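Local atomic coordinates of conjugal transfer protein TRWB (PDB entry 1E9S), a protein that probably couples the DNA-processing complex to the type IV secretion channel in bacterial conjugation, working as a membrane-bound, hexameric P-loop ATPase that moves DNA. Residues L69-A74 with N90-S95; R83-D88 with R279-F284; F118-N123 with S230-L235; V265-I270 with A295-A300. All coordinates share one frame; numbering follows the deposited sequence.

Contact 1. Residues L69-A74 with N90-S95; sequences LLRELA and NGDMLS
The terminal methyl of Met93, CE, lies 3.4 Å from Ala74 CB and 4.1 Å from Leu70 O, so the thioether end rests against one turn of helix 66-79. Bends at chi2 (-69°) and chi3 (-74°) fold the Met93 chain so that CE arrives at this helix. Beside it, Arg71 CD runs past the sulfur, 4.2 Å from Met93 SD. The polar half of the contact is a loose salt bridge, Arg71 NE to Asp92 OD2 at 3.5 Å; the guanidinium and carboxylate planes stand 79° apart, and the oxygen approaches the guanidinium obliquely. Helix 66-79 starts within a sequence that fits a Walker A P-loop, and the Arg71 side chain touches residues of that pattern, consistent with a place beside the nucleotide loop of a P-loop NTPase fold. On the other side, Gly91 occupies the N-cap position of helix 92-97 with positive phi, and Ser95 OG donates to Asp92 O at 2.8 Å. One shell further out, Asp88 at the end of strand 83-89 takes Met93 N and Leu94 N on its two carboxylate oxygens, fixing the helix start from which Asp92 and Met93 project. Ile86 and Phe244 pack against Met93, and Phe425 against Arg71.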
loop_
_atom_site.group_PDB
_atom_site.type_symbol
_atom_site.label_atom_id
_atom_site.label_comp_id
_atom_site.label_asym_id
_atom_site.label_seq_id
_atom_site.Cartn_x
_atom_site.Cartn_y
_atom_site.Cartn_z
ATOM N N LEU A 69 -23.902 28.801 10.112
ATOM C CA LEU A 69 -24.668 27.599 10.390
ATOM C C LEU A 69 -24.563 27.155 11.844
ATOM O O LEU A 69 -25.574 26.877 12.480
ATOM C CB LEU A 69 -24.209 26.480 9.458
ATOM C CG LEU A 69 -24.998 25.181 9.471
ATOM C CD1 LEU A 69 -24.550 24.366 8.292
ATOM C CD2 LEU A 69 -24.780 24.414 10.761
ATOM N N LEU A 70 -23.345 27.079 12.369
ATOM C CA LEU A 70 -23.142 26.662 13.746
ATOM C C LEU A 70 -23.726 27.676 14.706
ATOM O O LEU A 70 -24.289 27.319 15.738
ATOM C CB LEU A 70 -21.652 26.481 14.022
ATOM C CG LEU A 70 -21.037 25.104 13.705
ATOM C CD1 LEU A 70 -21.492 24.556 12.358
ATOM C CD2 LEU A 70 -19.528 25.244 13.730
ATOM N N ARG A 71 -23.587 28.947 14.351
ATOM C CA ARG A 71 -24.103 30.058 15.145
ATOM C C ARG A 71 -25.640 29.939 15.273
ATOM O O ARG A 71 -26.194 30.056 16.368
ATOM C CB ARG A 71 -23.717 31.360 14.444
ATOM C CG ARG A 71 -23.695 32.628 15.272
ATOM C CD ARG A 71 -22.269 33.106 15.579
ATOM N NE ARG A 71 -21.416 33.277 14.402
ATOM C CZ ARG A 71 -21.712 34.026 13.344
ATOM N NH1 ARG A 71 -22.857 34.691 13.291
ATOM N NH2 ARG A 71 -20.853 34.114 12.335
ATOM N N GLU A 72 -26.318 29.699 14.151
ATOM C CA GLU A 72 -27.774 29.553 14.132
ATOM C C GLU A 72 -28.237 28.309 14.878
ATOM O O GLU A 72 -29.265 28.309 15.546
ATOM C CB GLU A 72 -28.275 29.476 12.692
ATOM C CG GLU A 72 -29.673 28.895 12.566
ATOM C CD GLU A 72 -30.094 28.690 11.125
ATOM O OE1 GLU A 72 -29.357 29.154 10.214
ATOM O OE2 GLU A 72 -31.166 28.068 10.910
ATOM N N LEU A 73 -27.470 27.240 14.741
ATOM C CA LEU A 73 -27.788 25.983 15.395
ATOM C C LEU A 73 -27.684 26.172 16.907
ATOM O O LEU A 73 -28.543 25.717 17.658
ATOM C CB LEU A 73 -26.806 24.905 14.939
ATOM C CG LEU A 73 -27.349 23.507 14.701
ATOM C CD1 LEU A 73 -26.192 22.587 14.346
ATOM C CD2 LEU A 73 -28.075 23.031 15.925
ATOM N N ALA A 74 -26.625 26.846 17.345
ATOM C CA ALA A 74 -26.417 27.097 18.767
ATOM C C ALA A 74 -27.497 28.019 19.321
ATOM O O ALA A 74 -28.044 27.775 20.391
ATOM C CB ALA A 74 -25.051 27.707 18.986
ATOM N N ASN A 90 -11.112 31.352 19.371
ATOM C CA ASN A 90 -11.145 32.809 19.529
ATOM C C ASN A 90 -12.300 33.337 20.373
ATOM O O ASN A 90 -12.514 34.544 20.436
ATOM C CB ASN A 90 -11.201 33.514 18.170
ATOM C CG ASN A 90 -9.957 33.305 17.338
ATOM O OD1 ASN A 90 -8.833 33.526 17.797
ATOM N ND2 ASN A 90 -10.151 32.893 16.090
ATOM N N GLY A 91 -13.050 32.444 21.002
ATOM C CA GLY A 91 -14.157 32.882 21.831
ATOM C C GLY A 91 -15.269 33.592 21.088
ATOM O O GLY A 91 -15.956 34.423 21.667
ATOM N N ASP A 92 -15.457 33.266 19.815
ATOM C CA ASP A 92 -16.510 33.889 19.037
ATOM C C ASP A 92 -17.915 33.549 19.546
ATOM O O ASP A 92 -18.776 34.420 19.647
ATOM C CB ASP A 92 -16.420 33.483 17.576
ATOM C CG ASP A 92 -17.573 34.058 16.757
ATOM O OD1 ASP A 92 -17.635 35.307 16.606
ATOM O OD2 ASP A 92 -18.429 33.263 16.289
ATOM N N MET A 93 -18.152 32.278 19.842
ATOM C CA MET A 93 -19.449 31.843 20.342
ATOM C C MET A 93 -19.686 32.393 21.736
ATOM O O MET A 93 -20.816 32.675 22.110
ATOM C CB MET A 93 -19.506 30.320 20.380
ATOM C CG MET A 93 -19.297 29.669 19.038
ATOM S SD MET A 93 -20.681 29.958 17.939
ATOM C CE MET A 93 -21.896 28.847 18.647
ATOM N N LEU A 94 -18.608 32.537 22.501
ATOM C CA LEU A 94 -18.670 33.058 23.862
ATOM C C LEU A 94 -19.156 34.490 23.846
ATOM O O LEU A 94 -20.075 34.850 24.569
ATOM C CB LEU A 94 -17.281 33.004 24.509
ATOM C CG LEU A 94 -17.070 33.632 25.894
ATOM C CD1 LEU A 94 -17.815 32.846 26.966
ATOM C CD2 LEU A 94 -15.583 33.659 26.203
ATOM N N SER A 95 -18.530 35.302 23.006
ATOM C CA SER A 95 -18.877 36.706 22.895
ATOM C C SER A 95 -20.319 36.939 22.454
ATOM O O SER A 95 -20.913 37.954 22.806
ATOM C CB SER A 95 -17.924 37.413 21.932
ATOM O OG SER A 95 -18.115 36.978 20.609
#

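Contact 2. Residues R83-D88 with R279-F284; sequences RMVIVD and RRLWLF
Met84 and Trp282, paired across two parallel strands of the central sheet of the P-loop NTPase fold, bring their CB atoms to 3.6 Å. Side chains leave alternately to the two faces. Met84, Trp282, Ile86 and Phe284 share the face that receives helix 66-79. With CG lodged between its backbone N and carbonyl carbon (chi1 57°), Met84 lifts its sulfur off the sheet to the level of the Phe284 ring, where SD is 4.1 Å from Phe284 CE1 and 52° off the ring normal, an oblique Met-aromatic contact. Ile86 lies beside Phe284 and points the same way, its CG2 4.0 Å from Phe284 CB. On the opposite face Val85 packs on Leu281, CG2 to CD1 at 4.2 Å, and Leu281 CD2 also touches Arg83 CB. The charged end of Arg83 leads away to Gly241 O and Trp234, while Trp282 NE1 is held by Asp82. Between the faces runs a ladder of five backbone hydrogen bonds, begun by a longer one from Arg83 N to Arg280 O. Its Phe284 rung is almost straight: Phe284 N reaches Val85 O at 2.9 Å with 177° at the hydrogen, and that oxygen also lies at the edge of the phenyl ring.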
loop_
_atom_site.group_PDB
_atom_site.type_symbol
_atom_site.label_atom_id
_atom_site.label_comp_id
_atom_site.label_asym_id
_atom_site.label_seq_id
_atom_site.Cartn_x
_atom_site.Cartn_y
_atom_site.Cartn_z
ATOM N N ARG A 83 -28.504 22.608 26.800
ATOM C CA ARG A 83 -27.188 22.883 27.357
ATOM C C ARG A 83 -26.170 22.497 26.304
ATOM O O ARG A 83 -26.475 21.718 25.409
ATOM C CB ARG A 83 -26.946 22.069 28.621
ATOM C CG ARG A 83 -27.687 22.617 29.791
ATOM C CD ARG A 83 -27.296 21.892 31.042
ATOM N NE ARG A 83 -25.968 22.253 31.516
ATOM C CZ ARG A 83 -25.300 21.542 32.412
ATOM N NH1 ARG A 83 -25.845 20.443 32.910
ATOM N NH2 ARG A 83 -24.103 21.924 32.816
ATOM N N MET A 84 -24.963 23.037 26.395
ATOM C CA MET A 84 -23.957 22.684 25.415
ATOM C C MET A 84 -22.516 22.999 25.772
ATOM O O MET A 84 -22.232 23.892 26.563
ATOM C CB MET A 84 -24.307 23.338 24.088
ATOM C CG MET A 84 -24.450 24.828 24.150
ATOM S SD MET A 84 -25.451 25.320 22.745
ATOM C CE MET A 84 -24.647 26.778 22.251
ATOM N N VAL A 85 -21.617 22.219 25.182
ATOM C CA VAL A 85 -20.186 22.387 25.349
ATOM C C VAL A 85 -19.749 22.840 23.976
ATOM O O VAL A 85 -20.048 22.182 22.983
ATOM C CB VAL A 85 -19.496 21.058 25.685
ATOM C CG1 VAL A 85 -17.990 21.251 25.807
ATOM C CG2 VAL A 85 -20.048 20.522 26.983
ATOM N N ILE A 86 -19.060 23.968 23.912
ATOM C CA ILE A 86 -18.627 24.482 22.625
ATOM C C ILE A 86 -17.124 24.671 22.493
ATOM O O ILE A 86 -16.520 25.420 23.256
ATOM C CB ILE A 86 -19.311 25.828 22.320
ATOM C CG1 ILE A 86 -20.823 25.643 22.378
ATOM C CG2 ILE A 86 -18.896 26.343 20.940
ATOM C CD1 ILE A 86 -21.572 26.889 22.102
ATOM N N VAL A 87 -16.529 23.958 21.538
ATOM C CA VAL A 87 -15.110 24.093 21.259
ATOM C C VAL A 87 -15.152 25.380 20.464
ATOM O O VAL A 87 -15.520 25.392 19.300
ATOM C CB VAL A 87 -14.593 22.944 20.402
ATOM C CG1 VAL A 87 -13.181 23.268 19.900
ATOM C CG2 VAL A 87 -14.594 21.664 21.216
ATOM N N ASP A 88 -14.769 26.462 21.121
ATOM C CA ASP A 88 -14.867 27.792 20.551
ATOM C C ASP A 88 -13.584 28.578 20.243
ATOM O O ASP A 88 -13.048 29.296 21.091
ATOM C CB ASP A 88 -15.781 28.577 21.488
ATOM C CG ASP A 88 -16.059 29.938 21.012
ATOM O OD1 ASP A 88 -16.320 30.110 19.808
ATOM O OD2 ASP A 88 -16.030 30.840 21.860
ATOM N N ARG A 279 -32.866 15.297 29.272
ATOM C CA ARG A 279 -31.586 15.943 28.987
ATOM C C ARG A 279 -31.189 16.015 27.521
ATOM O O ARG A 279 -31.343 15.052 26.770
ATOM C CB ARG A 279 -30.461 15.278 29.768
ATOM C CG ARG A 279 -29.119 15.994 29.620
ATOM C CD ARG A 279 -28.147 15.421 30.616
ATOM N NE ARG A 279 -28.389 13.990 30.744
ATOM C CZ ARG A 279 -28.325 13.311 31.881
ATOM N NH1 ARG A 279 -28.017 13.922 33.021
ATOM N NH2 ARG A 279 -28.592 12.016 31.871
ATOM N N ARG A 280 -30.669 17.178 27.137
ATOM C CA ARG A 280 -30.217 17.446 25.777
ATOM C C ARG A 280 -28.920 18.247 25.853
ATOM O O ARG A 280 -28.950 19.446 26.129
ATOM C CB ARG A 280 -31.253 18.266 25.001
ATOM C CG ARG A 280 -32.588 17.605 24.771
ATOM C CD ARG A 280 -33.441 18.475 23.854
ATOM N NE ARG A 280 -33.602 19.833 24.378
ATOM C CZ ARG A 280 -34.487 20.184 25.310
ATOM N NH1 ARG A 280 -35.324 19.284 25.807
ATOM N NH2 ARG A 280 -34.552 21.439 25.736
ATOM N N LEU A 281 -27.791 17.585 25.606
ATOM C CA LEU A 281 -26.483 18.236 25.645
ATOM C C LEU A 281 -25.835 18.223 24.265
ATOM O O LEU A 281 -25.738 17.181 23.629
ATOM C CB LEU A 281 -25.576 17.525 26.666
ATOM C CG LEU A 281 -24.198 18.047 27.136
ATOM C CD1 LEU A 281 -23.117 17.703 26.149
ATOM C CD2 LEU A 281 -24.252 19.523 27.364
ATOM N N TRP A 282 -25.406 19.388 23.802
ATOM C CA TRP A 282 -24.753 19.506 22.507
ATOM C C TRP A 282 -23.250 19.616 22.640
ATOM O O TRP A 282 -22.745 20.319 23.509
ATOM C CB TRP A 282 -25.224 20.746 21.764
ATOM C CG TRP A 282 -26.631 20.707 21.350
ATOM C CD1 TRP A 282 -27.718 21.009 22.110
ATOM C CD2 TRP A 282 -27.124 20.363 20.051
ATOM N NE1 TRP A 282 -28.866 20.880 21.364
ATOM C CE2 TRP A 282 -28.533 20.486 20.095
ATOM C CE3 TRP A 282 -26.512 19.964 18.851
ATOM C CZ2 TRP A 282 -29.346 20.224 18.982
ATOM C CZ3 TRP A 282 -27.324 19.701 17.743
ATOM C CH2 TRP A 282 -28.727 19.835 17.819
ATOM N N LEU A 283 -22.535 18.916 21.773
ATOM C CA LEU A 283 -21.091 18.987 21.778
ATOM C C LEU A 283 -20.744 19.600 20.439
ATOM O O LEU A 283 -20.891 18.963 19.397
ATOM C CB LEU A 283 -20.462 17.599 21.874
ATOM C CG LEU A 283 -19.021 17.512 22.407
ATOM C CD1 LEU A 283 -18.348 16.322 21.765
ATOM C CD2 LEU A 283 -18.228 18.778 22.114
ATOM N N PHE A 284 -20.317 20.853 20.462
ATOM C CA PHE A 284 -19.943 21.542 19.242
ATOM C C PHE A 284 -18.446 21.457 19.080
ATOM O O PHE A 284 -17.698 22.176 19.734
ATOM C CB PHE A 284 -20.351 23.013 19.289
ATOM C CG PHE A 284 -21.781 23.260 18.956
ATOM C CD1 PHE A 284 -22.784 22.941 19.869
ATOM C CD2 PHE A 284 -22.138 23.821 17.738
ATOM C CE1 PHE A 284 -24.123 23.177 19.575
ATOM C CE2 PHE A 284 -23.480 24.060 17.438
ATOM C CZ PHE A 284 -24.469 23.737 18.360
#

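Contact 3. Residues F118-N123 with S230-L235; sequences FNEIRN and SIRSWL
Glu120 and Arg232 run alongside each other in opposite senses, and each binds the other's chain. Arg232 NH1 donates to Glu120 O at 3.0 Å, close to the guanidinium plane and with 162° at the hydrogen, while Asp126 gives the same nitrogen a salt bridge. Glu120 turns its carboxylate to the start of helix 231-236: OE2 takes Ile231 N at 2.9 Å on its syn lone pair and is also bonded by Trp115 NE1. OE1 lies near Arg232 N and Ser230 OG, its position less certain. Over the Arg232 guanidinium lies the extended chain of Arg122, with CD above its centre; the guanidinium groups stack, centres 4.4 Å apart and planes at 15°. Glu236, salt-bridged to Arg122 NH2, and Asp126 probably offset the paired positive charge. Arg122 NE donates to a water at 2.6 Å that also bonds Ser230 OG, and NH2 reaches Ser233 OG weakly at 3.2 Å. A leucine in place of Arg232 would probably leave Glu120 O and Asp126 without this donor and take away the flat surface under Arg122. Ser230 is the N-cap of this helix, weakly accepting from Ser233 N, and the Glu120 carboxylate adds an outside acceptor for its first turn.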
loop_
_atom_site.group_PDB
_atom_site.type_symbol
_atom_site.label_atom_id
_atom_site.label_comp_id
_atom_site.label_asym_id
_atom_site.label_seq_id
_atom_site.Cartn_x
_atom_site.Cartn_y
_atom_site.Cartn_z
ATOM N N PHE A 118 -7.517 15.398 37.808
ATOM C CA PHE A 118 -7.768 14.736 39.076
ATOM C C PHE A 118 -9.213 14.977 39.524
ATOM O O PHE A 118 -9.806 14.141 40.198
ATOM C CB PHE A 118 -6.833 15.268 40.164
ATOM C CG PHE A 118 -5.431 14.731 40.115
ATOM C CD1 PHE A 118 -5.122 13.503 40.683
ATOM C CD2 PHE A 118 -4.393 15.500 39.599
ATOM C CE1 PHE A 118 -3.792 13.059 40.747
ATOM C CE2 PHE A 118 -3.067 15.061 39.660
ATOM C CZ PHE A 118 -2.765 13.849 40.233
ATOM N N ASN A 119 -9.773 16.128 39.155
ATOM C CA ASN A 119 -11.134 16.491 39.536
ATOM C C ASN A 119 -12.189 15.590 38.935
ATOM O O ASN A 119 -13.357 15.659 39.320
ATOM C CB ASN A 119 -11.467 17.918 39.111
ATOM C CG ASN A 119 -10.523 18.921 39.654
ATOM O OD1 ASN A 119 -9.733 18.634 40.550
ATOM N ND2 ASN A 119 -10.596 20.132 39.120
ATOM N N GLU A 120 -11.790 14.758 37.980
ATOM C CA GLU A 120 -12.742 13.875 37.308
ATOM C C GLU A 120 -12.715 12.450 37.837
ATOM O O GLU A 120 -13.558 11.638 37.481
ATOM C CB GLU A 120 -12.466 13.822 35.802
ATOM C CG GLU A 120 -12.327 15.141 35.092
ATOM C CD GLU A 120 -13.495 16.051 35.318
ATOM O OE1 GLU A 120 -14.619 15.554 35.482
ATOM O OE2 GLU A 120 -13.281 17.271 35.320
ATOM N N ILE A 121 -11.741 12.147 38.681
ATOM C CA ILE A 121 -11.605 10.814 39.239
ATOM C C ILE A 121 -12.577 10.550 40.386
ATOM O O ILE A 121 -12.592 11.260 41.388
ATOM C CB ILE A 121 -10.154 10.569 39.730
ATOM C CG1 ILE A 121 -9.168 10.875 38.592
ATOM C CG2 ILE A 121 -9.997 9.117 40.210
ATOM C CD1 ILE A 121 -9.444 10.123 37.306
ATOM N N ARG A 122 -13.397 9.520 40.226
ATOM C CA ARG A 122 -14.358 9.136 41.249
ATOM C C ARG A 122 -14.110 7.715 41.714
ATOM O O ARG A 122 -14.085 7.439 42.911
ATOM C CB ARG A 122 -15.768 9.268 40.709
ATOM C CG ARG A 122 -16.067 10.703 40.405
ATOM C CD ARG A 122 -17.511 10.903 40.141
ATOM N NE ARG A 122 -17.812 12.306 39.922
ATOM C CZ ARG A 122 -19.007 12.746 39.554
ATOM N NH1 ARG A 122 -19.994 11.883 39.371
ATOM N NH2 ARG A 122 -19.213 14.040 39.362
ATOM N N ASN A 123 -13.911 6.819 40.754
ATOM C CA ASN A 123 -13.652 5.415 41.045
ATOM C C ASN A 123 -12.262 5.038 40.572
ATOM O O ASN A 123 -11.556 5.878 40.023
ATOM C CB ASN A 123 -14.710 4.565 40.367
ATOM C CG ASN A 123 -16.111 4.952 40.815
ATOM O OD1 ASN A 123 -16.467 4.766 41.972
ATOM N ND2 ASN A 123 -16.899 5.520 39.907
ATOM N N SER A 230 -15.130 20.472 37.942
ATOM C CA SER A 230 -15.200 19.115 37.417
ATOM C C SER A 230 -16.238 19.059 36.309
ATOM O O SER A 230 -17.406 19.368 36.530
ATOM C CB SER A 230 -15.586 18.131 38.528
ATOM O OG SER A 230 -15.901 16.836 38.025
ATOM N N ILE A 231 -15.805 18.674 35.115
ATOM C CA ILE A 231 -16.701 18.577 33.971
ATOM C C ILE A 231 -17.799 17.557 34.254
ATOM O O ILE A 231 -18.940 17.730 33.826
ATOM C CB ILE A 231 -15.915 18.174 32.698
ATOM C CG1 ILE A 231 -14.878 19.258 32.391
ATOM C CG2 ILE A 231 -16.859 17.981 31.511
ATOM C CD1 ILE A 231 -13.974 18.959 31.223
ATOM N N ARG A 232 -17.454 16.504 34.987
ATOM C CA ARG A 232 -18.412 15.472 35.334
ATOM C C ARG A 232 -19.520 16.041 36.196
ATOM O O ARG A 232 -20.694 15.800 35.938
ATOM C CB ARG A 232 -17.729 14.337 36.083
ATOM C CG ARG A 232 -16.695 13.629 35.260
ATOM C CD ARG A 232 -16.213 12.384 35.947
ATOM N NE ARG A 232 -17.275 11.397 36.062
ATOM C CZ ARG A 232 -17.100 10.184 36.567
ATOM N NH1 ARG A 232 -15.904 9.810 37.003
ATOM N NH2 ARG A 232 -18.122 9.346 36.639
ATOM N N SER A 233 -19.144 16.785 37.229
ATOM C CA SER A 233 -20.117 17.392 38.122
ATOM C C SER A 233 -20.926 18.417 37.350
ATOM O O SER A 233 -22.142 18.529 37.515
ATOM C CB SER A 233 -19.410 18.071 39.280
ATOM O OG SER A 233 -18.654 17.137 40.004
ATOM N N TRP A 234 -20.238 19.171 36.506
ATOM C CA TRP A 234 -20.886 20.184 35.691
ATOM C C TRP A 234 -21.994 19.540 34.850
ATOM O O TRP A 234 -23.100 20.068 34.743
ATOM C CB TRP A 234 -19.857 20.860 34.781
ATOM C CG TRP A 234 -20.472 21.803 33.802
ATOM C CD1 TRP A 234 -20.911 23.077 34.047
ATOM C CD2 TRP A 234 -20.760 21.539 32.428
ATOM N NE1 TRP A 234 -21.454 23.621 32.907
ATOM C CE2 TRP A 234 -21.375 22.698 31.898
ATOM C CE3 TRP A 234 -20.563 20.433 31.589
ATOM C CZ2 TRP A 234 -21.791 22.784 30.565
ATOM C CZ3 TRP A 234 -20.977 20.516 30.263
ATOM C CH2 TRP A 234 -21.584 21.687 29.764
ATOM N N LEU A 235 -21.685 18.393 34.257
ATOM C CA LEU A 235 -22.642 17.668 33.429
ATOM C C LEU A 235 -23.867 17.225 34.229
ATOM O O LEU A 235 -24.971 17.120 33.689
ATOM C CB LEU A 235 -21.977 16.430 32.806
ATOM C CG LEU A 235 -20.994 16.564 31.641
ATOM C CD1 LEU A 235 -20.257 15.261 31.430
ATOM C CD2 LEU A 235 -21.743 16.961 30.394
HETATM O O HOH W 1 -16.248 14.423 39.760
#

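Contact 4. Residues V265-I270 with A295-A300; sequences VVCTSI and ASLADA
Cys267 and Ala300 bring their CA atoms within 5.2 Å, so the last turns of helix 252-269 run very close to the beginning of helix 297-303. The short side chains permit this approach. Cys267 CB sits against two neighbours at once, 3.7 Å from Ser296 CB and 3.7 Å from Ala300 CB. With SG anti to the carbonyl carbon (chi1 -68°), the thiol turns along the Leu297 backbone, where SG is 3.9 Å from Leu297 CA. The methyl of Ala300 also faces the backbone, its CB 3.5 Å from Cys267 O. Thr268 flanks Ser296 with both branches: its CG2 is 3.8 Å from Ser296 OG, and the two hydroxyl oxygens, Thr268 OG1 and Ser296 OG, lie 3.6 Å apart. The principal partner of the threonine hydroxyl is Asp264 O, one turn back on its own helix, and the carboxylate of Asp264 accepts from Ser296 N. A glycine in place of Thr268 would probably leave Asp264 O without its hydroxyl partner and open a gap beside Ser296. Both helices belong to beta-alpha-beta crossovers of the NTPase core, 252-269 joining strand 243-247 to 281-285 and 297-303 joining 281-285 to 309-315. The chemistry between the segments is thus close apolar contact of small groups, with the buried hydroxyl of Thr268 satisfied within its own helix and Asp264 supplying the polar link to Ser296.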
loop_
_atom_site.group_PDB
_atom_site.type_symbol
_atom_site.label_atom_id
_atom_site.label_comp_id
_atom_site.label_asym_id
_atom_site.label_seq_id
_atom_site.Cartn_x
_atom_site.Cartn_y
_atom_site.Cartn_z
ATOM N N VAL A 265 -12.954 14.267 27.692
ATOM C CA VAL A 265 -13.497 14.122 29.039
ATOM C C VAL A 265 -15.016 14.145 28.919
ATOM O O VAL A 265 -15.714 13.345 29.537
ATOM C CB VAL A 265 -13.043 15.287 29.975
ATOM C CG1 VAL A 265 -13.848 15.279 31.266
ATOM C CG2 VAL A 265 -11.566 15.171 30.285
ATOM N N VAL A 266 -15.522 15.071 28.114
ATOM C CA VAL A 266 -16.957 15.191 27.902
ATOM C C VAL A 266 -17.484 13.901 27.289
ATOM O O VAL A 266 -18.524 13.394 27.702
ATOM C CB VAL A 266 -17.274 16.364 26.952
ATOM C CG1 VAL A 266 -18.760 16.421 26.638
ATOM C CG2 VAL A 266 -16.790 17.653 27.559
ATOM N N CYS A 267 -16.751 13.363 26.313
ATOM C CA CYS A 267 -17.147 12.138 25.617
ATOM C C CYS A 267 -17.277 10.880 26.474
ATOM O O CYS A 267 -18.174 10.081 26.243
ATOM C CB CYS A 267 -16.203 11.877 24.450
ATOM S SG CYS A 267 -16.376 13.082 23.141
ATOM N N THR A 268 -16.388 10.674 27.443
ATOM C CA THR A 268 -16.529 9.494 28.299
ATOM C C THR A 268 -17.521 9.796 29.395
ATOM O O THR A 268 -18.390 8.987 29.693
ATOM C CB THR A 268 -15.251 9.066 29.062
ATOM O OG1 THR A 268 -14.158 9.936 28.777
ATOM C CG2 THR A 268 -14.922 7.662 28.726
ATOM N N SER A 269 -17.362 10.964 30.004
ATOM C CA SER A 269 -18.210 11.373 31.096
ATOM C C SER A 269 -19.709 11.261 30.863
ATOM O O SER A 269 -20.420 10.795 31.748
ATOM C CB SER A 269 -17.840 12.783 31.517
ATOM O OG SER A 269 -16.499 12.784 31.973
ATOM N N ILE A 270 -20.210 11.656 29.694
ATOM C CA ILE A 270 -21.656 11.562 29.498
ATOM C C ILE A 270 -22.133 10.119 29.496
ATOM O O ILE A 270 -23.327 9.860 29.562
ATOM C CB ILE A 270 -22.181 12.255 28.186
ATOM C CG1 ILE A 270 -22.072 11.310 26.985
ATOM C CG2 ILE A 270 -21.511 13.584 27.984
ATOM C CD1 ILE A 270 -20.697 11.078 26.505
ATOM N N ALA A 295 -9.956 9.298 21.899
ATOM C CA ALA A 295 -10.204 7.929 22.303
ATOM C C ALA A 295 -11.656 7.601 22.599
ATOM O O ALA A 295 -12.078 6.466 22.404
ATOM C CB ALA A 295 -9.357 7.606 23.523
ATOM N N SER A 296 -12.427 8.583 23.055
ATOM C CA SER A 296 -13.819 8.335 23.419
ATOM C C SER A 296 -14.882 8.882 22.485
ATOM O O SER A 296 -16.058 8.589 22.665
ATOM C CB SER A 296 -14.067 8.878 24.827
ATOM O OG SER A 296 -12.944 8.611 25.660
ATOM N N LEU A 297 -14.479 9.672 21.496
ATOM C CA LEU A 297 -15.428 10.255 20.553
ATOM C C LEU A 297 -16.321 9.189 19.935
ATOM O O LEU A 297 -17.544 9.298 19.947
ATOM C CB LEU A 297 -14.687 10.969 19.437
ATOM C CG LEU A 297 -15.310 12.213 18.818
ATOM C CD1 LEU A 297 -14.788 12.338 17.412
ATOM C CD2 LEU A 297 -16.815 12.140 18.821
ATOM N N ALA A 298 -15.699 8.156 19.389
ATOM C CA ALA A 298 -16.429 7.073 18.749
ATOM C C ALA A 298 -17.548 6.491 19.615
ATOM O O ALA A 298 -18.675 6.344 19.151
ATOM C CB ALA A 298 -15.466 5.978 18.337
ATOM N N ASP A 299 -17.252 6.152 20.865
ATOM C CA ASP A 299 -18.281 5.598 21.735
ATOM C C ASP A 299 -19.351 6.624 22.066
ATOM O O ASP A 299 -20.527 6.297 22.124
ATOM C CB ASP A 299 -17.661 5.055 23.022
ATOM C CG ASP A 299 -16.783 3.835 22.767
ATOM O OD1 ASP A 299 -17.225 2.942 22.016
ATOM O OD2 ASP A 299 -15.658 3.756 23.311
ATOM N N ALA A 300 -18.943 7.865 22.280
ATOM C CA ALA A 300 -19.879 8.919 22.603
ATOM C C ALA A 300 -20.867 9.113 21.456
ATOM O O ALA A 300 -22.038 9.392 21.681
ATOM C CB ALA A 300 -19.126 10.200 22.878
#

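Overall arrangement
Contact 4 is wholly buried and contact 2 largely so, whereas contacts 1 and 3 are partly buried and place charged groups toward the periphery. Contact 2 is the hub: it touches all the others. Contact 1 lies against the sheet face bearing Met84 and Phe284; contact 4 packs behind Val85 and Leu283 on the reverse face, and Trp234 of contact 3 reaches Arg83. Contact 3 is farther out, its centre about 17 Å from that of contact 2, but Ile231 and Leu235 join it to helix 252-269 of contact 4. Chemistry follows place: backbone pairing in the sheet, small apolar groups between the helices, a salt bridge beside the P-loop helix, and dense polar bonding at the outer loop.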